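Local coordinates for scyllo-inositol 2-dehydrogenase (NADP(+)) IolW (Bacillus subtilis subsp. subtilis, PDB 3GDO), which catalyses the reversible NADPH-dependent reduction of scyllo-inosose to scyllo-inositol and cannot use NADH in place of NADPH, at residues 141-146 and 244-249; 147-152 and 239-244; 280-285 and 293-298. All blocks are in the same frame, centred on the assembly; numbering follows the deposited sequence.

Contact 1: 141-146 and 244-249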
ATOM      1  N   GLY B 141     -20.787  -3.568  13.897  1.00 48.35           N
ATOM      2  CA  GLY B 141     -19.725  -4.257  14.647  1.00 47.70           C
ATOM      3  C   GLY B 141     -18.862  -5.292  13.908  1.00 47.61           C
ATOM      4  O   GLY B 141     -18.177  -6.105  14.550  1.00 47.81           O
ATOM      5  N   SER B 142     -18.872  -5.271  12.574  1.00 46.37           N
ATOM      6  CA  SER B 142     -18.165  -6.301  11.793  1.00 45.55           C
ATOM      7  C   SER B 142     -16.745  -5.861  11.397  1.00 44.46           C
ATOM      8  O   SER B 142     -16.037  -6.588  10.681  1.00 43.44           O
ATOM      9  CB  SER B 142     -18.971  -6.691  10.546  1.00 46.04           C
ATOM     10  OG  SER B 142     -20.329  -6.988  10.874  1.00 46.44           O
ATOM     11  N   LEU B 143     -16.340  -4.690  11.889  1.00 43.31           N
ATOM     12  CA  LEU B 143     -15.027  -4.122  11.609  1.00 43.00           C
ATOM     13  C   LEU B 143     -14.524  -3.348  12.809  1.00 42.70           C
ATOM     14  O   LEU B 143     -14.254  -2.159  12.708  1.00 42.35           O
ATOM     15  CB  LEU B 143     -15.088  -3.164  10.401  1.00 41.94           C
ATOM     16  CG  LEU B 143     -14.749  -3.684   9.009  1.00 41.99           C
ATOM     17  CD1 LEU B 143     -14.754  -2.541   7.975  1.00 37.70           C
ATOM     18  CD2 LEU B 143     -13.389  -4.408   9.004  1.00 43.00           C
ATOM     19  N   GLU B 144     -14.386  -4.027  13.937  1.00 43.09           N
ATOM     20  CA  GLU B 144     -13.909  -3.433  15.203  1.00 43.25           C
ATOM     21  C   GLU B 144     -12.407  -3.152  15.302  1.00 42.60           C
ATOM     22  O   GLU B 144     -11.580  -3.929  14.780  1.00 42.48           O
ATOM     23  CB  GLU B 144     -14.298  -4.345  16.373  1.00 44.21           C
ATOM     24  CG  GLU B 144     -15.811  -4.532  16.542  1.00 48.18           C
ATOM     25  CD  GLU B 144     -16.471  -3.322  17.211  1.00 52.40           C
ATOM     26  OE1 GLU B 144     -16.064  -2.964  18.345  1.00 54.39           O
ATOM     27  OE2 GLU B 144     -17.396  -2.730  16.597  1.00 55.48           O
ATOM     28  N   ASP B 145     -12.075  -2.054  15.997  1.00 40.71           N
ATOM     29  CA  ASP B 145     -10.707  -1.696  16.341  1.00 40.72           C
ATOM     30  C   ASP B 145      -9.844  -1.805  15.075  1.00 39.48           C
ATOM     31  O   ASP B 145      -8.986  -2.681  14.963  1.00 38.98           O
ATOM     32  CB  ASP B 145     -10.172  -2.590  17.467  1.00 41.62           C
ATOM     33  CG  ASP B 145      -8.784  -2.134  17.990  1.00 47.33           C
ATOM     34  OD1 ASP B 145      -8.497  -0.911  18.015  1.00 53.43           O
ATOM     35  OD2 ASP B 145      -7.958  -3.002  18.383  1.00 52.54           O
ATOM     36  N   ILE B 146     -10.135  -0.944  14.116  1.00 37.27           N
ATOM     37  CA  ILE B 146      -9.417  -0.930  12.848  1.00 37.06           C
ATOM     38  C   ILE B 146      -7.988  -0.505  13.156  1.00 35.79           C
ATOM     39  O   ILE B 146      -7.781   0.473  13.892  1.00 34.43           O
ATOM     40  CB  ILE B 146     -10.103   0.001  11.833  1.00 36.57           C
ATOM     41  CG1 ILE B 146     -11.397  -0.669  11.351  1.00 36.64           C
ATOM     42  CG2 ILE B 146      -9.164   0.308  10.660  1.00 37.06           C
ATOM     43  CD1 ILE B 146     -12.407   0.311  10.663  1.00 37.02           C
ATOM     44  N   LYS B 244      -9.311  -5.851  14.590  1.00 39.55           N
ATOM     45  CA  LYS B 244      -8.875  -6.942  15.506  1.00 41.37           C
ATOM     46  C   LYS B 244      -9.197  -8.363  15.040  1.00 41.74           C
ATOM     47  O   LYS B 244      -8.398  -9.264  15.270  1.00 41.98           O
ATOM     48  CB  LYS B 244      -9.271  -6.715  16.988  1.00 42.08           C
ATOM     49  CG  LYS B 244     -10.766  -6.710  17.337  1.00 43.41           C
ATOM     50  CD  LYS B 244     -10.943  -7.232  18.775  1.00 49.28           C
ATOM     51  CE  LYS B 244     -12.163  -6.668  19.531  1.00 51.29           C
ATOM     52  NZ  LYS B 244     -13.424  -6.716  18.740  1.00 54.28           N
ATOM     53  N   ASP B 245     -10.293  -8.525  14.295  1.00 42.80           N
ATOM     54  CA  ASP B 245     -10.957  -9.817  14.025  1.00 43.04           C
ATOM     55  C   ASP B 245     -11.265 -10.055  12.575  1.00 42.01           C
ATOM     56  O   ASP B 245     -11.615 -11.171  12.172  1.00 41.87           O
ATOM     57  CB  ASP B 245     -12.345  -9.788  14.689  1.00 45.43           C
ATOM     58  CG  ASP B 245     -12.322 -10.333  16.076  1.00 49.70           C
ATOM     59  OD1 ASP B 245     -13.416 -10.599  16.635  1.00 53.93           O
ATOM     60  OD2 ASP B 245     -11.187 -10.523  16.599  1.00 55.18           O
ATOM     61  N   SER B 246     -11.244  -8.972  11.805  1.00 40.73           N
ATOM     62  CA  SER B 246     -11.730  -8.993  10.442  1.00 39.46           C
ATOM     63  C   SER B 246     -10.963  -8.028   9.537  1.00 38.34           C
ATOM     64  O   SER B 246     -10.300  -7.098  10.015  1.00 38.08           O
ATOM     65  CB  SER B 246     -13.218  -8.654  10.435  1.00 40.37           C
ATOM     66  OG  SER B 246     -13.433  -7.466  11.169  1.00 41.31           O
ATOM     67  N   SER B 247     -11.074  -8.293   8.239  1.00 37.45           N
ATOM     68  CA  SER B 247     -10.479  -7.532   7.143  1.00 36.51           C
ATOM     69  C   SER B 247     -11.550  -7.358   6.081  1.00 36.62           C
ATOM     70  O   SER B 247     -12.328  -8.317   5.791  1.00 36.49           O
ATOM     71  CB  SER B 247      -9.356  -8.328   6.489  1.00 36.17           C
ATOM     72  OG  SER B 247      -8.172  -8.331   7.244  1.00 35.31           O
ATOM     73  N   PHE B 248     -11.596  -6.166   5.492  1.00 34.86           N
ATOM     74  CA  PHE B 248     -12.479  -5.896   4.349  1.00 33.80           C
ATOM     75  C   PHE B 248     -11.610  -5.500   3.180  1.00 32.96           C
ATOM     76  O   PHE B 248     -10.804  -4.560   3.294  1.00 31.92           O
ATOM     77  CB  PHE B 248     -13.487  -4.788   4.687  1.00 33.82           C
ATOM     78  CG  PHE B 248     -14.597  -4.623   3.664  1.00 35.43           C
ATOM     79  CD1 PHE B 248     -15.479  -5.674   3.395  1.00 35.11           C
ATOM     80  CD2 PHE B 248     -14.764  -3.407   2.987  1.00 36.84           C
ATOM     81  CE1 PHE B 248     -16.501  -5.537   2.458  1.00 34.06           C
ATOM     82  CE2 PHE B 248     -15.778  -3.241   2.046  1.00 34.98           C
ATOM     83  CZ  PHE B 248     -16.665  -4.313   1.773  1.00 35.81           C
ATOM     84  N   ILE B 249     -11.709  -6.234   2.072  1.00 33.09           N
ATOM     85  CA  ILE B 249     -10.878  -5.938   0.880  1.00 32.83           C
ATOM     86  C   ILE B 249     -11.806  -5.770  -0.281  1.00 32.69           C
ATOM     87  O   ILE B 249     -12.632  -6.655  -0.535  1.00 33.82           O
ATOM     88  CB  ILE B 249      -9.905  -7.050   0.485  1.00 32.95           C
ATOM     89  CG1 ILE B 249      -9.025  -7.543   1.661  1.00 36.24           C
ATOM     90  CG2 ILE B 249      -9.089  -6.623  -0.770  1.00 32.40           C
ATOM     91  CD1 ILE B 249      -8.166  -6.540   2.250  1.00 40.51           C
TER

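Contact 2: 147-152 and 239-244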
ATOM      1  N   ASN B 147      -7.014  -1.273  12.650  1.00 34.43           N
ATOM      2  CA  ASN B 147      -5.612  -0.945  12.918  1.00 33.45           C
ATOM      3  C   ASN B 147      -4.881  -0.435  11.666  1.00 32.74           C
ATOM      4  O   ASN B 147      -3.872   0.245  11.765  1.00 31.45           O
ATOM      5  CB  ASN B 147      -4.881  -2.142  13.566  1.00 33.44           C
ATOM      6  CG  ASN B 147      -4.819  -3.362  12.660  1.00 36.35           C
ATOM      7  OD1 ASN B 147      -4.135  -3.354  11.620  1.00 37.83           O
ATOM      8  ND2 ASN B 147      -5.517  -4.416  13.041  1.00 36.32           N
ATOM      9  N   THR B 148      -5.397  -0.791  10.494  1.00 32.15           N
ATOM     10  CA  THR B 148      -4.775  -0.411   9.227  1.00 31.93           C
ATOM     11  C   THR B 148      -5.876  -0.101   8.224  1.00 31.92           C
ATOM     12  O   THR B 148      -6.834  -0.912   8.036  1.00 31.90           O
ATOM     13  CB  THR B 148      -3.871  -1.557   8.657  1.00 30.34           C
ATOM     14  OG1 THR B 148      -2.900  -1.935   9.621  1.00 32.76           O
ATOM     15  CG2 THR B 148      -3.113  -1.111   7.425  1.00 35.71           C
ATOM     16  N   TYR B 149      -5.717   1.023   7.522  1.00 30.74           N
ATOM     17  CA  TYR B 149      -6.772   1.522   6.611  1.00 30.04           C
ATOM     18  C   TYR B 149      -6.083   2.059   5.376  1.00 29.54           C
ATOM     19  O   TYR B 149      -5.447   3.136   5.408  1.00 29.31           O
ATOM     20  CB  TYR B 149      -7.601   2.634   7.322  1.00 28.55           C
ATOM     21  CG  TYR B 149      -8.718   3.221   6.468  1.00 31.01           C
ATOM     22  CD1 TYR B 149      -9.967   2.587   6.366  1.00 29.82           C
ATOM     23  CD2 TYR B 149      -8.544   4.435   5.789  1.00 29.89           C
ATOM     24  CE1 TYR B 149     -10.999   3.134   5.583  1.00 30.72           C
ATOM     25  CE2 TYR B 149      -9.567   5.006   5.029  1.00 28.83           C
ATOM     26  CZ  TYR B 149     -10.780   4.352   4.914  1.00 30.11           C
ATOM     27  OH  TYR B 149     -11.756   4.921   4.139  1.00 29.09           O
ATOM     28  N   GLN B 150      -6.139   1.288   4.300  1.00 29.30           N
ATOM     29  CA  GLN B 150      -5.284   1.570   3.123  1.00 28.92           C
ATOM     30  C   GLN B 150      -6.167   1.739   1.933  1.00 27.45           C
ATOM     31  O   GLN B 150      -6.978   0.846   1.618  1.00 25.60           O
ATOM     32  CB  GLN B 150      -4.309   0.417   2.837  1.00 30.13           C
ATOM     33  CG  GLN B 150      -3.224   0.280   3.873  1.00 35.37           C
ATOM     34  CD  GLN B 150      -2.311  -0.933   3.624  1.00 42.82           C
ATOM     35  OE1 GLN B 150      -2.697  -1.897   2.936  1.00 45.54           O
ATOM     36  NE2 GLN B 150      -1.103  -0.898   4.214  1.00 44.57           N
ATOM     37  N   VAL B 151      -6.042   2.890   1.290  1.00 25.96           N
ATOM     38  CA  VAL B 151      -6.953   3.229   0.184  1.00 27.55           C
ATOM     39  C   VAL B 151      -6.113   3.617  -1.012  1.00 28.47           C
ATOM     40  O   VAL B 151      -5.161   4.427  -0.880  1.00 27.64           O
ATOM     41  CB  VAL B 151      -7.941   4.405   0.564  1.00 26.33           C
ATOM     42  CG1 VAL B 151      -8.965   4.591  -0.513  1.00 24.94           C
ATOM     43  CG2 VAL B 151      -8.625   4.089   1.897  1.00 26.54           C
ATOM     44  N   SER B 152      -6.407   3.029  -2.163  1.00 30.37           N
ATOM     45  CA  SER B 152      -5.697   3.497  -3.379  1.00 33.08           C
ATOM     46  C   SER B 152      -6.600   4.053  -4.430  1.00 33.52           C
ATOM     47  O   SER B 152      -7.750   3.631  -4.580  1.00 35.89           O
ATOM     48  CB  SER B 152      -4.761   2.441  -3.970  1.00 34.19           C
ATOM     49  OG  SER B 152      -5.462   1.468  -4.680  1.00 40.53           O
ATOM     50  N   TYR B 239      -9.932  -0.459  -1.347  1.00 29.24           N
ATOM     51  CA  TYR B 239      -9.859  -0.538   0.129  1.00 29.66           C
ATOM     52  C   TYR B 239      -9.261  -1.831   0.636  1.00 29.26           C
ATOM     53  O   TYR B 239      -9.645  -2.917   0.219  1.00 29.33           O
ATOM     54  CB  TYR B 239     -11.252  -0.383   0.806  1.00 29.92           C
ATOM     55  CG  TYR B 239     -11.935   0.923   0.443  1.00 30.26           C
ATOM     56  CD1 TYR B 239     -11.667   2.092   1.173  1.00 31.96           C
ATOM     57  CD2 TYR B 239     -12.774   1.006  -0.652  1.00 27.41           C
ATOM     58  CE1 TYR B 239     -12.253   3.301   0.836  1.00 28.30           C
ATOM     59  CE2 TYR B 239     -13.355   2.221  -1.008  1.00 32.38           C
ATOM     60  CZ  TYR B 239     -13.078   3.366  -0.258  1.00 31.54           C
ATOM     61  OH  TYR B 239     -13.640   4.582  -0.606  1.00 30.61           O
ATOM     62  N   GLN B 240      -8.367  -1.693   1.597  1.00 29.84           N
ATOM     63  CA  GLN B 240      -7.921  -2.799   2.408  1.00 31.07           C
ATOM     64  C   GLN B 240      -7.950  -2.317   3.835  1.00 30.99           C
ATOM     65  O   GLN B 240      -7.150  -1.418   4.253  1.00 28.92           O
ATOM     66  CB  GLN B 240      -6.488  -3.245   2.026  1.00 31.71           C
ATOM     67  CG  GLN B 240      -6.336  -3.678   0.562  1.00 34.84           C
ATOM     68  CD  GLN B 240      -4.875  -3.883   0.123  1.00 40.36           C
ATOM     69  OE1 GLN B 240      -4.205  -4.812   0.553  1.00 41.07           O
ATOM     70  NE2 GLN B 240      -4.401  -3.016  -0.770  1.00 43.13           N
ATOM     71  N   ILE B 241      -8.849  -2.923   4.607  1.00 30.89           N
ATOM     72  CA  ILE B 241      -9.060  -2.485   5.978  1.00 31.00           C
ATOM     73  C   ILE B 241      -8.941  -3.640   6.966  1.00 31.81           C
ATOM     74  O   ILE B 241      -9.689  -4.622   6.843  1.00 32.14           O
ATOM     75  CB  ILE B 241     -10.457  -1.839   6.145  1.00 30.75           C
ATOM     76  CG1 ILE B 241     -10.733  -0.791   5.062  1.00 29.76           C
ATOM     77  CG2 ILE B 241     -10.580  -1.216   7.556  1.00 31.86           C
ATOM     78  CD1 ILE B 241     -12.191  -0.268   5.065  1.00 34.33           C
ATOM     79  N   HIS B 242      -8.052  -3.505   7.947  1.00 30.67           N
ATOM     80  CA  HIS B 242      -7.767  -4.571   8.917  1.00 32.48           C
ATOM     81  C   HIS B 242      -8.079  -4.126  10.329  1.00 33.31           C
ATOM     82  O   HIS B 242      -7.550  -3.090  10.799  1.00 34.41           O
ATOM     83  CB  HIS B 242      -6.297  -5.025   8.840  1.00 31.69           C
ATOM     84  CG  HIS B 242      -5.836  -5.279   7.441  1.00 32.31           C
ATOM     85  ND1 HIS B 242      -6.480  -6.169   6.609  1.00 26.21           N
ATOM     86  CD2 HIS B 242      -4.799  -4.759   6.723  1.00 28.47           C
ATOM     87  CE1 HIS B 242      -5.890  -6.156   5.420  1.00 32.13           C
ATOM     88  NE2 HIS B 242      -4.878  -5.299   5.457  1.00 31.47           N
ATOM     89  N   GLY B 243      -8.927  -4.902  11.001  1.00 35.06           N
ATOM     90  CA  GLY B 243      -9.263  -4.680  12.426  1.00 36.22           C
ATOM     91  C   GLY B 243      -8.878  -5.855  13.325  1.00 38.36           C
ATOM     92  O   GLY B 243      -8.215  -6.797  12.866  1.00 38.03           O
ATOM     93  N   LYS B 244      -9.311  -5.851  14.590  1.00 39.55           N
ATOM     94  CA  LYS B 244      -8.875  -6.942  15.506  1.00 41.37           C
ATOM     95  C   LYS B 244      -9.197  -8.363  15.040  1.00 41.74           C
ATOM     96  O   LYS B 244      -8.398  -9.264  15.270  1.00 41.98           O
ATOM     97  CB  LYS B 244      -9.271  -6.715  16.988  1.00 42.08           C
ATOM     98  CG  LYS B 244     -10.766  -6.710  17.337  1.00 43.41           C
ATOM     99  CD  LYS B 244     -10.943  -7.232  18.775  1.00 49.28           C
ATOM    100  CE  LYS B 244     -12.163  -6.668  19.531  1.00 51.29           C
ATOM    101  NZ  LYS B 244     -13.424  -6.716  18.740  1.00 54.28           N
TER
HETATM  102  O   HOH W   1      -2.618  -4.612   3.982  1.00 42.89           O

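Contact 3: 280-285 and 293-298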
ATOM      1  N   GLY B 280     -17.262  -6.266  -2.058  1.00 40.43           N
ATOM      2  CA  GLY B 280     -16.135  -6.496  -1.173  1.00 41.13           C
ATOM      3  C   GLY B 280     -16.162  -7.861  -0.486  1.00 41.37           C
ATOM      4  O   GLY B 280     -17.226  -8.450  -0.312  1.00 40.76           O
ATOM      5  N   LYS B 281     -14.986  -8.360  -0.107  1.00 41.20           N
ATOM      6  CA  LYS B 281     -14.882  -9.559   0.730  1.00 41.80           C
ATOM      7  C   LYS B 281     -14.509  -9.216   2.154  1.00 41.50           C
ATOM      8  O   LYS B 281     -13.500  -8.527   2.408  1.00 40.49           O
ATOM      9  CB  LYS B 281     -13.891 -10.571   0.137  1.00 41.79           C
ATOM     10  CG  LYS B 281     -14.249 -10.901  -1.298  1.00 45.68           C
ATOM     11  CD  LYS B 281     -13.420 -12.015  -1.916  1.00 53.02           C
ATOM     12  CE  LYS B 281     -14.119 -12.499  -3.204  1.00 55.31           C
ATOM     13  NZ  LYS B 281     -13.317 -13.515  -3.955  1.00 58.19           N
ATOM     14  N   LEU B 282     -15.341  -9.695   3.076  1.00 41.27           N
ATOM     15  CA  LEU B 282     -15.097  -9.572   4.497  1.00 42.89           C
ATOM     16  C   LEU B 282     -14.626 -10.921   5.014  1.00 43.75           C
ATOM     17  O   LEU B 282     -15.304 -11.940   4.838  1.00 44.27           O
ATOM     18  CB  LEU B 282     -16.373  -9.147   5.253  1.00 42.65           C
ATOM     19  CG  LEU B 282     -16.263  -8.935   6.766  1.00 42.49           C
ATOM     20  CD1 LEU B 282     -15.622  -7.596   7.108  1.00 42.43           C
ATOM     21  CD2 LEU B 282     -17.634  -9.039   7.431  1.00 44.23           C
ATOM     22  N   THR B 283     -13.469 -10.908   5.656  1.00 44.42           N
ATOM     23  CA  THR B 283     -12.902 -12.091   6.285  1.00 45.04           C
ATOM     24  C   THR B 283     -12.956 -11.891   7.788  1.00 45.77           C
ATOM     25  O   THR B 283     -12.502 -10.854   8.281  1.00 45.27           O
ATOM     26  CB  THR B 283     -11.485 -12.292   5.825  1.00 44.22           C
ATOM     27  OG1 THR B 283     -11.515 -12.557   4.425  1.00 44.40           O
ATOM     28  CG2 THR B 283     -10.833 -13.467   6.536  1.00 44.99           C
ATOM     29  N   THR B 284     -13.557 -12.866   8.486  1.00 46.59           N
ATOM     30  CA  THR B 284     -13.673 -12.844   9.950  1.00 48.32           C
ATOM     31  C   THR B 284     -13.025 -14.068  10.615  1.00 49.39           C
ATOM     32  O   THR B 284     -13.227 -15.205  10.180  1.00 49.61           O
ATOM     33  CB  THR B 284     -15.155 -12.700  10.400  1.00 48.10           C
ATOM     34  OG1 THR B 284     -15.743 -11.574   9.735  1.00 48.61           O
ATOM     35  CG2 THR B 284     -15.244 -12.494  11.894  1.00 47.71           C
ATOM     36  N   ILE B 285     -12.240 -13.812  11.655  1.00 50.95           N
ATOM     37  CA  ILE B 285     -11.616 -14.880  12.422  1.00 53.21           C
ATOM     38  C   ILE B 285     -12.061 -14.897  13.886  1.00 54.53           C
ATOM     39  O   ILE B 285     -11.743 -13.981  14.656  1.00 54.78           O
ATOM     40  CB  ILE B 285     -10.046 -14.876  12.350  1.00 53.07           C
ATOM     41  CG1 ILE B 285      -9.562 -14.610  10.910  1.00 53.37           C
ATOM     42  CG2 ILE B 285      -9.484 -16.205  12.916  1.00 52.94           C
ATOM     43  CD1 ILE B 285      -8.138 -15.072  10.558  1.00 52.10           C
ATOM     44  N   GLU B 293     -16.745 -13.818   3.473  1.00 51.67           N
ATOM     45  CA  GLU B 293     -18.101 -13.494   3.012  1.00 51.32           C
ATOM     46  C   GLU B 293     -18.062 -12.395   1.944  1.00 50.40           C
ATOM     47  O   GLU B 293     -17.348 -11.405   2.103  1.00 50.30           O
ATOM     48  CB  GLU B 293     -18.847 -12.946   4.204  1.00 52.05           C
ATOM     49  CG  GLU B 293     -20.183 -13.561   4.553  1.00 53.85           C
ATOM     50  CD  GLU B 293     -20.704 -12.967   5.856  1.00 56.72           C
ATOM     51  OE1 GLU B 293     -19.952 -12.969   6.873  1.00 57.39           O
ATOM     52  OE2 GLU B 293     -21.853 -12.474   5.866  1.00 60.34           O
ATOM     53  N   THR B 294     -18.814 -12.561   0.867  1.00 49.27           N
ATOM     54  CA  THR B 294     -19.005 -11.503  -0.121  1.00 48.85           C
ATOM     55  C   THR B 294     -20.131 -10.573   0.358  1.00 48.51           C
ATOM     56  O   THR B 294     -21.249 -11.037   0.585  1.00 48.54           O
ATOM     57  CB  THR B 294     -19.288 -12.117  -1.515  1.00 48.43           C
ATOM     58  OG1 THR B 294     -18.108 -12.770  -1.967  1.00 49.35           O
ATOM     59  CG2 THR B 294     -19.634 -11.082  -2.538  1.00 48.75           C
ATOM     60  N   ILE B 295     -19.833  -9.274   0.528  1.00 47.56           N
ATOM     61  CA  ILE B 295     -20.812  -8.291   1.038  1.00 46.09           C
ATOM     62  C   ILE B 295     -21.441  -7.467  -0.100  1.00 46.25           C
ATOM     63  O   ILE B 295     -20.741  -6.670  -0.747  1.00 45.58           O
ATOM     64  CB  ILE B 295     -20.186  -7.318   2.070  1.00 46.60           C
ATOM     65  CG1 ILE B 295     -19.381  -8.074   3.139  1.00 46.17           C
ATOM     66  CG2 ILE B 295     -21.255  -6.426   2.704  1.00 45.37           C
ATOM     67  CD1 ILE B 295     -20.211  -8.951   4.084  1.00 45.30           C
ATOM     68  N   PRO B 296     -22.758  -7.664  -0.371  1.00 45.26           N
ATOM     69  CA  PRO B 296     -23.373  -6.829  -1.418  1.00 45.12           C
ATOM     70  C   PRO B 296     -23.314  -5.357  -0.990  1.00 44.53           C
ATOM     71  O   PRO B 296     -23.620  -5.040   0.149  1.00 44.20           O
ATOM     72  CB  PRO B 296     -24.831  -7.361  -1.510  1.00 45.16           C
ATOM     73  CG  PRO B 296     -24.785  -8.739  -0.827  1.00 44.96           C
ATOM     74  CD  PRO B 296     -23.737  -8.582   0.256  1.00 45.43           C
ATOM     75  N   SER B 297     -22.849  -4.482  -1.878  1.00 44.38           N
ATOM     76  CA  SER B 297     -22.625  -3.081  -1.521  1.00 43.82           C
ATOM     77  C   SER B 297     -23.951  -2.340  -1.289  1.00 43.51           C
ATOM     78  O   SER B 297     -24.906  -2.568  -2.013  1.00 43.43           O
ATOM     79  CB  SER B 297     -21.832  -2.384  -2.635  1.00 43.82           C
ATOM     80  OG  SER B 297     -20.680  -3.126  -3.016  1.00 43.59           O
ATOM     81  N   VAL B 298     -24.014  -1.472  -0.283  1.00 43.69           N
ATOM     82  CA  VAL B 298     -25.129  -0.503  -0.141  1.00 43.42           C
ATOM     83  C   VAL B 298     -25.131   0.360  -1.408  1.00 43.12           C
ATOM     84  O   VAL B 298     -24.058   0.722  -1.891  1.00 44.03           O
ATOM     85  CB  VAL B 298     -24.910   0.419   1.068  1.00 43.60           C
ATOM     86  CG1 VAL B 298     -26.015   1.492   1.169  1.00 43.29           C
ATOM     87  CG2 VAL B 298     -24.837  -0.393   2.350  1.00 43.76           C
TER
HETATM   88  O   HOH W   2     -19.222  -4.512  -1.053  1.00 37.55           O

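Contact 1: 141-146 and 244-249
Ser246 OG donates a hydrogen bond to Ser142 O at 2.8 Å, reaching the carbonyl from above, 39° out of its plane, so neither lone pair is met head-on. Ser246 CB points at the 141-146 loop, and the hydroxyl, held between the backbone N and the carbonyl carbon (chi1 51°), is turned onto that oxygen. With an alanine here in place of the serine, Ser142 O would probably lose this donor and the loop could shift against the strand. Leu143 flanks the same hydroxyl, its CD2 lying 3.7 Å from Ser246 OG. The other methyl of Leu143, CD1, packs at 4.2 Å against Phe248 CB, the two side chains crossing at about a right angle. Farther along, the backbone takes over: Lys244 N donates to Glu144 O at 3.0 Å. The Lys244 side chain runs beside that of Glu144 in the same direction and bends at its last torsion, which brings NZ to 3.5 Å from Glu144 CB; NZ and the carboxylate are not in contact. Asp145 OD2 instead forms a salt bridge with Lys221. Phe248 also rests on Ile134 and Leu137 of helix 129-139. That helix ends in a Schellman motif with Gly141, at positive phi, as its C-prime residue, and the contact fastens the helix-to-strand connection onto strand 246-250 of the mixed sheet in the C-terminal alpha/beta domain of this Gfo/Idh/MocA family member.

Contact 2: 147-152 and 239-244
Asn147 N donates to His242 O at 2.6 Å, and Thr148 N donates to the same oxygen at 3.2 Å, both in the carbonyl plane, so two successive amides grip one acceptor. The Asn147 side chain folds back over this carbonyl, with CG between the backbone N and the carbonyl carbon (chi1 63°). Its OD1 accepts from Thr148 OG1 at 2.7 Å, while ND2 bonds to Ile231 O of the second subunit; together these two bonds would fix which way the amide is turned. Thr148 returns the pairing through its own O, which accepts from His242 N, and its CB meets the edge of the imidazole at CD2, 3.9 Å away. On the opposite face of the sheet Tyr149 CG stands opposite the backbone N (chi1 180°), which lays the ring alongside Ile241, with Tyr149 CE1 3.6 Å from Ile241 CD1. Its OH sits near the plane of the Tyr239 ring, at the edge by CE1. Tyr239 OH in turn bonds to Gln185 of helix 174-190. Gln150 pairs with Gln240 through both backbone bonds, but their side-chain amides, with planes 77° apart, form no hydrogen bond with each other. Instead, Gln150 OE1 accepts from a water, which also lies 2.8 Å from His242 NE2, in the imidazole plane; His242 ND1 is bonded to Ser247 OG. Val151 closes the walk with CG2 against Tyr239 CD1 at 3.7 Å. Helices 129-139 and 174-190 pack on the face of Tyr149, Val151, Tyr239 and Ile241, whereas Thr148, Gln150, Gln240 and His242 meet the second subunit. The arrangement is an antiparallel strand pair, opened by a classic beta bulge, within the large mixed sheet of the C-terminal domain.

Contact 3: 280-285 and 293-298
Leu282 and Glu293 pair through two short backbone bonds, Leu282 N to Glu293 O at 2.8 Å and Glu293 N to Leu282 O at 2.7 Å. Two residues along, Ile295 N donates to Gly280 O at 2.9 Å, almost straight at the hydrogen (174°). Between these rungs Lys281 and Thr294 form a non-hydrogen-bonded pair; their side chains run alongside each other, with Lys281 CE 4.2 Å from Thr294 OG1. CA-H...O contacts supplement the bonds, from Lys281 CA to Glu293 O and from Thr294 CA to Gly280 O. On the other face Leu282 CB meets Ile295 CG1 at 3.8 Å. Ile295 CG1 is anti to the carbonyl carbon (chi1 -48°), and its branch thereby reaches back along the sheet to Leu282. One step out, a water clasps the end of the pair: it accepts from Gly280 N, donates to Ile295 O at 2.7 Å and donates to Ser297 OG, tying the chain beyond Ile295 to the start of strand 280-286. Ser297 OG is also bonded to Asp274. Behind the apolar pair stands Phe248 of the neighbouring strand, touched by both Leu282 and Ile295, with Thr133 of helix 129-139 next to Ile295. Along its other edge strand 280-286 bonds to strand 246-250. The arrangement is an antiparallel beta hairpin whose second strand, 289-295, is the outermost on this side of the mixed sheet within the chain.

All three contacts reach the mixed sheet of the C-terminal domain. Contact 2 is the buried one of the three, ten of its eleven touching residues being buried, and combines antiparallel pairing and a bulge with aromatic packing on one face and polar groups on the other. Contacts 1 and 3 are only partly buried: contact 1 binds a loop by a serine hydroxyl, a backbone amide and a leucine-phenylalanine touch, while contact 3 joins hairpin strands mainly by main-chain bonds and a water. Strand 246-250 of contact 1 lies between the strands of the others, linked to contact 2 by Phe248 N and Ile241 O and to contact 3 by Ser247 O and Thr283 N. Contacts 2 and 3 do not touch, yet all three reach the second subunit.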